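Local structure of protein pid-3 (Caenorhabditis elegans, 7OCX) at residues L53-K56 / F57-Y60. The protein probably takes part in piRNA biogenesis as a subunit of the PETISCO complex, in which its RNA recognition motif domain pairs with that of TOFU-6. Sequence-based numbering, arbitrary orientation.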
loop_
_atom_site.group_PDB
_atom_site.type_symbol
_atom_site.label_atom_id
_atom_site.label_comp_id
_atom_site.label_asym_id
_atom_site.label_seq_id
_atom_site.Cartn_x
_atom_site.Cartn_y
_atom_site.Cartn_z
ATOM N N LEU B 53 -7.689 5.767 -11.343
ATOM C CA LEU B 53 -8.264 4.670 -10.589
ATOM C C LEU B 53 -9.338 4.010 -11.439
ATOM O O LEU B 53 -9.663 4.463 -12.533
ATOM C CB LEU B 53 -8.820 5.152 -9.252
ATOM C CG LEU B 53 -7.922 5.846 -8.225
ATOM C CD1 LEU B 53 -8.739 6.160 -7.005
ATOM C CD2 LEU B 53 -6.751 4.934 -7.882
ATOM N N GLU B 54 -9.928 2.946 -10.920
ATOM C CA GLU B 54 -10.851 2.154 -11.731
ATOM C C GLU B 54 -12.098 2.952 -12.125
ATOM O O GLU B 54 -12.595 2.819 -13.249
ATOM C CB GLU B 54 -11.230 0.891 -10.948
ATOM C CG GLU B 54 -12.171 -0.092 -11.632
ATOM C CD GLU B 54 -11.641 -0.602 -12.950
ATOM O OE1 GLU B 54 -10.419 -0.475 -13.199
ATOM O OE2 GLU B 54 -12.447 -1.152 -13.735
ATOM N N ASN B 55 -12.619 3.781 -11.222
ATOM C CA ASN B 55 -13.871 4.479 -11.508
ATOM C C ASN B 55 -14.067 5.624 -10.525
ATOM O O ASN B 55 -13.276 5.829 -9.594
ATOM C CB ASN B 55 -15.057 3.497 -11.476
ATOM C CG ASN B 55 -15.235 2.833 -10.110
ATOM O OD1 ASN B 55 -15.249 3.508 -9.079
ATOM N ND2 ASN B 55 -15.340 1.495 -10.101
ATOM N N LYS B 56 -15.154 6.364 -10.741
ATOM C CA LYS B 56 -15.396 7.592 -10.001
ATOM C C LYS B 56 -15.720 7.311 -8.544
ATOM O O LYS B 56 -15.490 8.166 -7.684
ATOM C CB LYS B 56 -16.535 8.371 -10.652
ATOM C CG LYS B 56 -17.842 7.594 -10.734
ATOM C CD LYS B 56 -18.932 8.311 -11.534
ATOM C CE LYS B 56 -20.234 7.503 -11.570
ATOM N NZ LYS B 56 -21.272 8.140 -12.426
ATOM N N PHE B 57 -16.244 6.128 -8.234
ATOM C CA PHE B 57 -16.519 5.815 -6.829
ATOM C C PHE B 57 -15.237 5.629 -6.054
ATOM O O PHE B 57 -15.130 6.075 -4.907
ATOM C CB PHE B 57 -17.371 4.568 -6.715
ATOM C CG PHE B 57 -18.621 4.656 -7.500
ATOM C CD1 PHE B 57 -19.678 5.412 -7.040
ATOM C CD2 PHE B 57 -18.725 4.023 -8.713
ATOM C CE1 PHE B 57 -20.824 5.510 -7.770
ATOM C CE2 PHE B 57 -19.868 4.116 -9.449
ATOM C CZ PHE B 57 -20.929 4.865 -8.972
ATOM N N GLN B 58 -14.256 4.972 -6.668
ATOM C CA GLN B 58 -12.963 4.819 -6.037
ATOM C C GLN B 58 -12.251 6.163 -5.917
ATOM O O GLN B 58 -11.622 6.441 -4.885
ATOM C CB GLN B 58 -12.146 3.760 -6.785
ATOM C CG GLN B 58 -12.820 2.379 -6.714
ATOM C CD GLN B 58 -11.880 1.237 -7.051
ATOM O OE1 GLN B 58 -10.678 1.335 -6.803
ATOM N NE2 GLN B 58 -12.416 0.149 -7.608
ATOM N N VAL B 59 -12.391 7.040 -6.911
ATOM C CA VAL B 59 -11.841 8.387 -6.757
ATOM C C VAL B 59 -12.468 9.074 -5.556
ATOM O O VAL B 59 -11.775 9.640 -4.709
ATOM C CB VAL B 59 -12.058 9.211 -8.034
ATOM C CG1 VAL B 59 -11.715 10.692 -7.814
ATOM C CG2 VAL B 59 -11.230 8.676 -9.173
ATOM N N TYR B 60 -13.790 9.024 -5.459
ATOM C CA TYR B 60 -14.462 9.694 -4.353
ATOM C C TYR B 60 -13.941 9.201 -3.004
ATOM O O TYR B 60 -13.653 10.002 -2.102
ATOM C CB TYR B 60 -15.968 9.479 -4.471
ATOM C CG TYR B 60 -16.771 10.123 -3.374
ATOM C CD1 TYR B 60 -17.163 11.454 -3.452
ATOM C CD2 TYR B 60 -17.093 9.405 -2.219
ATOM C CE1 TYR B 60 -17.901 12.038 -2.435
ATOM C CE2 TYR B 60 -17.813 9.983 -1.202
ATOM C CZ TYR B 60 -18.211 11.306 -1.307
ATOM O OH TYR B 60 -18.928 11.900 -0.302
#
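Asn55 N-caps the helix that starts at Lys56, a local contact in the turn that leads from strand 48-53 into the second helix of this RRM domain. Asn55 OD1 accepts from Gln58 N at 3.0 Å, a nearly straight bond (161°) whose donor is tilted somewhat from the amide's carbonyl plane. What brings the oxygen back over the first turn is chi1 of 61°, which sets CG between the backbone N and the carbonyl carbon. The main chain then takes over: Val59 N bonds to Asn55 O at 3.1 Å, and Tyr60 N to Lys56 O at 2.9 Å. Phe57 presents one ring face to Lys56, whose CG stands 4.2 Å from the centroid in a CH-pi contact, while Asn55 OD1 lies at the edge of the same ring. The extended lysine chain runs on alongside the phenylalanine, its NZ salt-bridged to Asp30 of the TOFU-6 chain. On the inner side, Leu53 CD1 meets Val59 CG2 at 4.2 Å, packing the strand's end against the helix. Gln58 NE2 sits 3.6 Å from Glu54 CB and, like Asn55 ND2, donates to Ser44 O of TOFU-6; Gln58 OE1 accepts from Arg37 N. With an alanine in place of Asn55, Gln58 N would probably lose its side-chain acceptor and Ser44 O of the TOFU-6 chain one of its donors. The asparagine amide thus works at both ends, its oxygen closing the helix start and its nitrogen gripping the partner subunit, so helix capping and the PID-3/TOFU-6 interface share one side chain.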